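Local atomic coordinates of maternal protein tudor (PDB entry 4Q5W), a protein that probably acts in the germ-line piRNA pathway through Tudor domains that bind methylated proteins, this piece being its ninth extended Tudor domain. Residues Ile117-Lys120 with Asn121-Leu124; Ala58-Leu61 with Glu62-Ser66; Lys46-Val49 with Asp50-Cys53. All coordinates share one frame; numbering follows the deposited sequence.

Contact 1 (Ile117-Lys120 with Asn121-Leu124); sequences IFEK and NKAL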
# COMPACT_ATOMS: atom_id res chain seq x y z
N ILE A 117 2.16 8.43 20.61
CA ILE A 117 0.94 9.09 20.18
C ILE A 117 0.24 8.23 19.14
O ILE A 117 -0.98 8.06 19.18
CB ILE A 117 1.22 10.50 19.61
CG1 ILE A 117 1.83 11.39 20.71
CG2 ILE A 117 -0.06 11.12 19.08
CD1 ILE A 117 2.33 12.74 20.21
N PHE A 118 1.02 7.66 18.23
CA PHE A 118 0.45 6.83 17.18
C PHE A 118 -0.10 5.53 17.76
O PHE A 118 -1.12 5.03 17.29
CB PHE A 118 1.49 6.48 16.12
CG PHE A 118 2.11 7.66 15.44
CD1 PHE A 118 1.47 8.89 15.40
CD2 PHE A 118 3.35 7.54 14.82
CE1 PHE A 118 2.05 9.98 14.75
CE2 PHE A 118 3.93 8.61 14.18
CZ PHE A 118 3.28 9.84 14.15
N GLU A 119 0.59 4.97 18.75
CA GLU A 119 0.23 3.66 19.29
C GLU A 119 -0.95 3.71 20.26
O GLU A 119 -1.72 2.75 20.38
CB GLU A 119 1.42 3.00 19.99
CG GLU A 119 2.66 2.89 19.12
CD GLU A 119 2.46 2.01 17.90
OE1 GLU A 119 1.56 1.14 17.93
OE2 GLU A 119 3.20 2.20 16.91
N LYS A 120 -1.08 4.83 20.96
CA LYS A 120 -2.13 4.98 21.95
C LYS A 120 -3.43 5.48 21.32
O LYS A 120 -4.49 5.46 21.95
CB LYS A 120 -1.66 5.94 23.05
CG LYS A 120 -0.63 5.31 23.98
CD LYS A 120 -0.05 6.30 24.98
CE LYS A 120 0.80 5.58 26.03
NZ LYS A 120 1.15 6.44 27.19
N ASN A 121 -3.34 5.91 20.07
CA ASN A 121 -4.46 6.53 19.37
C ASN A 121 -4.47 6.04 17.93
O ASN A 121 -4.35 6.83 17.01
CB ASN A 121 -4.31 8.06 19.40
CG ASN A 121 -4.16 8.60 20.81
OD1 ASN A 121 -5.12 8.65 21.57
ND2 ASN A 121 -2.95 9.03 21.16
N LYS A 122 -4.63 4.73 17.74
CA LYS A 122 -4.41 4.14 16.42
C LYS A 122 -5.40 4.60 15.35
O LYS A 122 -5.00 5.01 14.24
CB LYS A 122 -4.46 2.61 16.53
CG LYS A 122 -3.32 2.00 17.33
CD LYS A 122 -3.46 0.47 17.39
CE LYS A 122 -2.26 -0.18 18.06
NZ LYS A 122 -2.17 0.22 19.49
N ALA A 123 -6.69 4.50 15.66
CA ALA A 123 -7.73 4.87 14.70
C ALA A 123 -7.68 6.35 14.36
O ALA A 123 -7.79 6.73 13.19
CB ALA A 123 -9.11 4.48 15.23
N LEU A 124 -7.50 7.20 15.36
CA LEU A 124 -7.44 8.64 15.10
C LEU A 124 -6.20 8.99 14.27
O LEU A 124 -6.25 9.83 13.37
CB LEU A 124 -7.44 9.42 16.41
CG LEU A 124 -7.22 10.94 16.33
CD1 LEU A 124 -8.25 11.61 15.44
CD2 LEU A 124 -7.30 11.51 17.74
O HOH W 1 0.80 -0.53 19.86
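Ile117 and Asn121 meet where the chain passes from one helix into the next. Asn121 has phi -140° and psi 61°, far from helical values, and sits in the N-cap position of the helix that starts at Lys122. The CA atoms of Glu119 and Lys122 lie 5.5 Å apart across this bend.

Asn121 folds its amide back rather than over the new helix: ND2 donates to Ile117 O at 3.0 Å. The carbonyl is met in its plane on a lone pair, and the bond lies close to the amide plane of Asn121, which would limit the amide's rotation. Asparagine suits the place because its short amide can fold back to the carbonyl four residues earlier.

Lys122 lies the other way. Its chain runs extended to CE and then bends (chi4 65°), which brings NZ to Glu119 O at 2.7 Å. The carboxylate of Glu119 stays beyond salt-bridge range, Glu119 OE1 being 4.1 Å from Lys122 NZ, but a water donates to OE1 and accepts from NZ, bridging the charges.

Both helical pieces rest on the C-terminal helix 166-182, where Phe118 touches Gln171, Ile117 Gln175, Leu124 Glu177 and Asn121 Leu178.

Contact 2 (Ala58-Leu61 with Glu62-Ser66); sequences ADDL and EFYRS
Two hydrogen bonds to the carboxylate of Asp60, one to each oxygen, organise this turn. Glu62 N donates to Asp60 OD1 over 3.0 Å, fairly straight at 161°, reaching the oxygen from above the carboxylate plane. A side-chain oxygen accepting the N-H two residues on makes an Asx turn, and the residue between, Leu61, takes up left-handed backbone angles. Aspartate suits the first position because its carboxylate is just long enough to reach that N-H; the CG of Asp60 stands between the backbone N and the carbonyl carbon (chi1 59°), which turns OD1 toward the Glu62 N-H. The second bond comes from Tyr64, whose OH donates to Asp60 OD2 at 2.4 Å, a distance so short that its exact value is doubtful.

The turn joins strands 52-56 and 63-71, neighbours in the antiparallel sheet of the Tudor core, an SH3-like fold. Tudor domains that read methylated arginine do so with a cage of aromatic rings. Tyr64, whose ring also meets that of Tyr84, is placed consistently with a part in such a cage, and the bond to Asp60, whatever its exact length, probably helps to steady the ring.

Among the flat groups, the carboxylate of Asp60 and the ring of Tyr64 approach from opposite directions and are almost coplanar, 3° apart. Asp60 OD1 lies at the ring edge, 3.5 Å from Tyr64 CE1, so the acid approaches in the ring plane and not over a face. Phe63, meanwhile, packs edge-to-face with Tyr94.

Charge works against the pairing at one point. Glu62, extended beyond CG, places its OE1 4.1 Å from Asp60 OD2, and this like charge may raise the proton affinity of Asp60, whereas the N-H of Glu62 and the hydroxyl of Tyr64 would tend to offset it.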
# COMPACT_ATOMS: atom_id res chain seq x y z
N ALA A 58 -12.62 -4.93 -7.40
CA ALA A 58 -14.01 -4.49 -7.55
C ALA A 58 -14.11 -2.97 -7.66
O ALA A 58 -14.97 -2.45 -8.38
CB ALA A 58 -14.86 -4.99 -6.39
N ASP A 59 -13.23 -2.27 -6.95
CA ASP A 59 -13.31 -0.82 -6.85
C ASP A 59 -13.14 -0.11 -8.20
O ASP A 59 -13.82 0.89 -8.47
CB ASP A 59 -12.27 -0.29 -5.87
CG ASP A 59 -12.52 -0.75 -4.44
OD1 ASP A 59 -13.23 -1.76 -4.26
OD2 ASP A 59 -11.99 -0.10 -3.51
N ASP A 60 -12.25 -0.62 -9.04
CA ASP A 60 -12.01 0.03 -10.33
C ASP A 60 -12.18 -0.90 -11.54
O ASP A 60 -12.00 -0.47 -12.67
CB ASP A 60 -10.63 0.72 -10.36
CG ASP A 60 -9.47 -0.23 -10.11
OD1 ASP A 60 -9.63 -1.46 -10.28
OD2 ASP A 60 -8.37 0.26 -9.74
N LEU A 61 -12.54 -2.16 -11.28
CA LEU A 61 -12.72 -3.18 -12.32
C LEU A 61 -11.46 -3.51 -13.14
O LEU A 61 -11.53 -4.21 -14.15
CB LEU A 61 -13.89 -2.83 -13.26
CG LEU A 61 -15.30 -2.90 -12.68
CD1 LEU A 61 -16.34 -2.72 -13.78
CD2 LEU A 61 -15.52 -4.20 -11.94
N GLU A 62 -10.30 -3.05 -12.69
CA GLU A 62 -9.05 -3.37 -13.37
C GLU A 62 -8.35 -4.57 -12.75
O GLU A 62 -8.70 -5.02 -11.65
CB GLU A 62 -8.12 -2.15 -13.36
CG GLU A 62 -8.61 -1.01 -14.24
CD GLU A 62 -7.66 0.17 -14.24
OE1 GLU A 62 -6.70 0.15 -13.45
OE2 GLU A 62 -7.88 1.11 -15.04
N PHE A 63 -7.33 -5.08 -13.44
CA PHE A 63 -6.66 -6.31 -13.03
C PHE A 63 -5.31 -6.08 -12.36
O PHE A 63 -4.56 -5.19 -12.75
CB PHE A 63 -6.53 -7.26 -14.23
CG PHE A 63 -7.86 -7.77 -14.74
CD1 PHE A 63 -8.55 -7.08 -15.73
CD2 PHE A 63 -8.41 -8.94 -14.24
CE1 PHE A 63 -9.77 -7.54 -16.20
CE2 PHE A 63 -9.63 -9.42 -14.72
CZ PHE A 63 -10.31 -8.71 -15.70
N TYR A 64 -5.01 -6.89 -11.35
CA TYR A 64 -3.84 -6.71 -10.49
C TYR A 64 -3.13 -8.02 -10.18
O TYR A 64 -3.77 -9.06 -9.99
CB TYR A 64 -4.29 -6.10 -9.17
CG TYR A 64 -4.80 -4.69 -9.28
CD1 TYR A 64 -6.10 -4.42 -9.65
CD2 TYR A 64 -3.96 -3.62 -8.99
CE1 TYR A 64 -6.57 -3.11 -9.74
CE2 TYR A 64 -4.42 -2.32 -9.08
CZ TYR A 64 -5.72 -2.07 -9.44
OH TYR A 64 -6.16 -0.76 -9.53
N ARG A 65 -1.81 -7.97 -10.08
CA ARG A 65 -1.07 -9.09 -9.56
C ARG A 65 -1.44 -9.29 -8.10
O ARG A 65 -1.52 -8.32 -7.34
CB ARG A 65 0.43 -8.87 -9.67
CG ARG A 65 0.92 -8.78 -11.11
CD ARG A 65 2.39 -9.12 -11.17
NE ARG A 65 3.21 -8.13 -10.48
CZ ARG A 65 4.51 -8.29 -10.24
NH1 ARG A 65 5.19 -7.34 -9.60
NH2 ARG A 65 5.12 -9.39 -10.66
N SER A 66 -1.64 -10.54 -7.70
CA SER A 66 -2.12 -10.82 -6.36
C SER A 66 -1.45 -12.03 -5.72
O SER A 66 -0.91 -12.88 -6.41
CB SER A 66 -3.63 -11.06 -6.39
OG SER A 66 -3.95 -12.05 -7.37

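Contact 3 (Lys46-Val49 with Asp50-Cys53); sequences KAAV and DDMC
Ala47 sets its methyl group against the side chain of Asp51, CB lying 3.7 Å from Asp51 OD2. The methyl is buried, also touching Ile68 and Leu93, and a small side chain suits a place so close to a carboxylate. Ala48 follows as the first residue of the turn and bonds twice. Its N donates to Asp51 OD2 at 2.9 Å, nearly straight at 173° but met from well above the carboxylate plane; its O accepts from Asp51 N at 3.0 Å.

The second bond closes a type II beta turn from Ala48 to Asp51, the lead into strand 52-56 of the Tudor core. Val49 and Asp50 are its corners. Val49 turns CG1 anti to the backbone N (chi1 169°), where that methyl lies 3.8 Å from Asp50 OD1. Val49 O receives a water at 2.6 Å, and the same water donates to Asp51 OD1, so one carboxylate oxygen holds the turn directly and the other through water. Asp50 has the positive phi (77°) that the third position of this turn requires, a conformation that aspartate tolerates better than most residues with a side chain. With an alanine in place of Asp51, the N-H of Ala48 would probably lose its acceptor and the water one of its two holds, leaving the turn with fewer ties. Strand 63-71 takes up both Asp50 and Asp51 through backbone bonds with Ile68.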
# COMPACT_ATOMS: atom_id res chain seq x y z
N LYS A 46 -8.76 -24.78 -7.08
CA LYS A 46 -8.57 -23.83 -5.98
C LYS A 46 -7.10 -23.49 -5.74
O LYS A 46 -6.21 -24.30 -5.99
CB LYS A 46 -9.23 -24.33 -4.69
CG LYS A 46 -10.75 -24.45 -4.80
CD LYS A 46 -11.43 -24.47 -3.43
CE LYS A 46 -11.42 -23.09 -2.79
NZ LYS A 46 -12.18 -23.08 -1.50
N ALA A 47 -6.85 -22.26 -5.29
CA ALA A 47 -5.49 -21.84 -4.95
C ALA A 47 -5.23 -22.06 -3.46
O ALA A 47 -6.16 -22.27 -2.69
CB ALA A 47 -5.29 -20.38 -5.31
N ALA A 48 -3.96 -22.02 -3.06
CA ALA A 48 -3.59 -22.16 -1.65
C ALA A 48 -2.94 -20.86 -1.18
O ALA A 48 -2.55 -20.04 -1.99
CB ALA A 48 -2.64 -23.35 -1.46
N VAL A 49 -2.83 -20.69 0.14
CA VAL A 49 -2.20 -19.51 0.72
C VAL A 49 -0.81 -19.33 0.10
O VAL A 49 -0.10 -20.30 -0.12
CB VAL A 49 -2.11 -19.65 2.25
CG1 VAL A 49 -1.23 -18.57 2.84
CG2 VAL A 49 -3.51 -19.59 2.86
N ASP A 50 -0.47 -18.07 -0.20
CA ASP A 50 0.79 -17.69 -0.85
C ASP A 50 0.88 -17.93 -2.37
O ASP A 50 1.87 -17.55 -2.99
CB ASP A 50 2.02 -18.25 -0.12
CG ASP A 50 2.17 -17.67 1.28
OD1 ASP A 50 1.73 -16.52 1.50
OD2 ASP A 50 2.72 -18.36 2.15
N ASP A 51 -0.14 -18.54 -2.97
CA ASP A 51 -0.12 -18.68 -4.43
C ASP A 51 -0.16 -17.31 -5.09
O ASP A 51 -0.85 -16.40 -4.62
CB ASP A 51 -1.26 -19.56 -4.96
CG ASP A 51 -1.00 -21.05 -4.77
OD1 ASP A 51 0.13 -21.41 -4.35
OD2 ASP A 51 -1.92 -21.86 -5.05
N MET A 52 0.58 -17.17 -6.19
CA MET A 52 0.58 -15.95 -6.97
C MET A 52 -0.42 -16.10 -8.11
O MET A 52 -0.51 -17.16 -8.72
CB MET A 52 1.97 -15.68 -7.54
CG MET A 52 3.09 -15.83 -6.53
SD MET A 52 2.89 -14.70 -5.14
CE MET A 52 2.69 -13.17 -5.99
N CYS A 53 -1.16 -15.03 -8.39
CA CYS A 53 -2.21 -15.05 -9.39
C CYS A 53 -2.58 -13.62 -9.78
O CYS A 53 -1.85 -12.69 -9.48
CB CYS A 53 -3.43 -15.80 -8.86
SG CYS A 53 -4.02 -15.21 -7.25
O HOH W 2 1.65 -21.28 -1.82

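How the contacts relate
From the N terminus, the chain first meets contact 3, whose turn brings the loop after helix 25-37 into strand 52-56. Contact 2 then closes the connection from that strand to 63-71. The two centres are about 17 Å apart, yet the segments touch where the strands pair: Ser66 N lies 2.8 Å from Cys53 O, a probable hydrogen bond. Contact 1 comes much later, after strand 108-112, between helices 116-120 and 122-134 beside helix 166-182. Its centre is about 31 Å from that of contact 2 and about 34 Å from that of contact 3, without touching either. All three run in series, none nested or crossing.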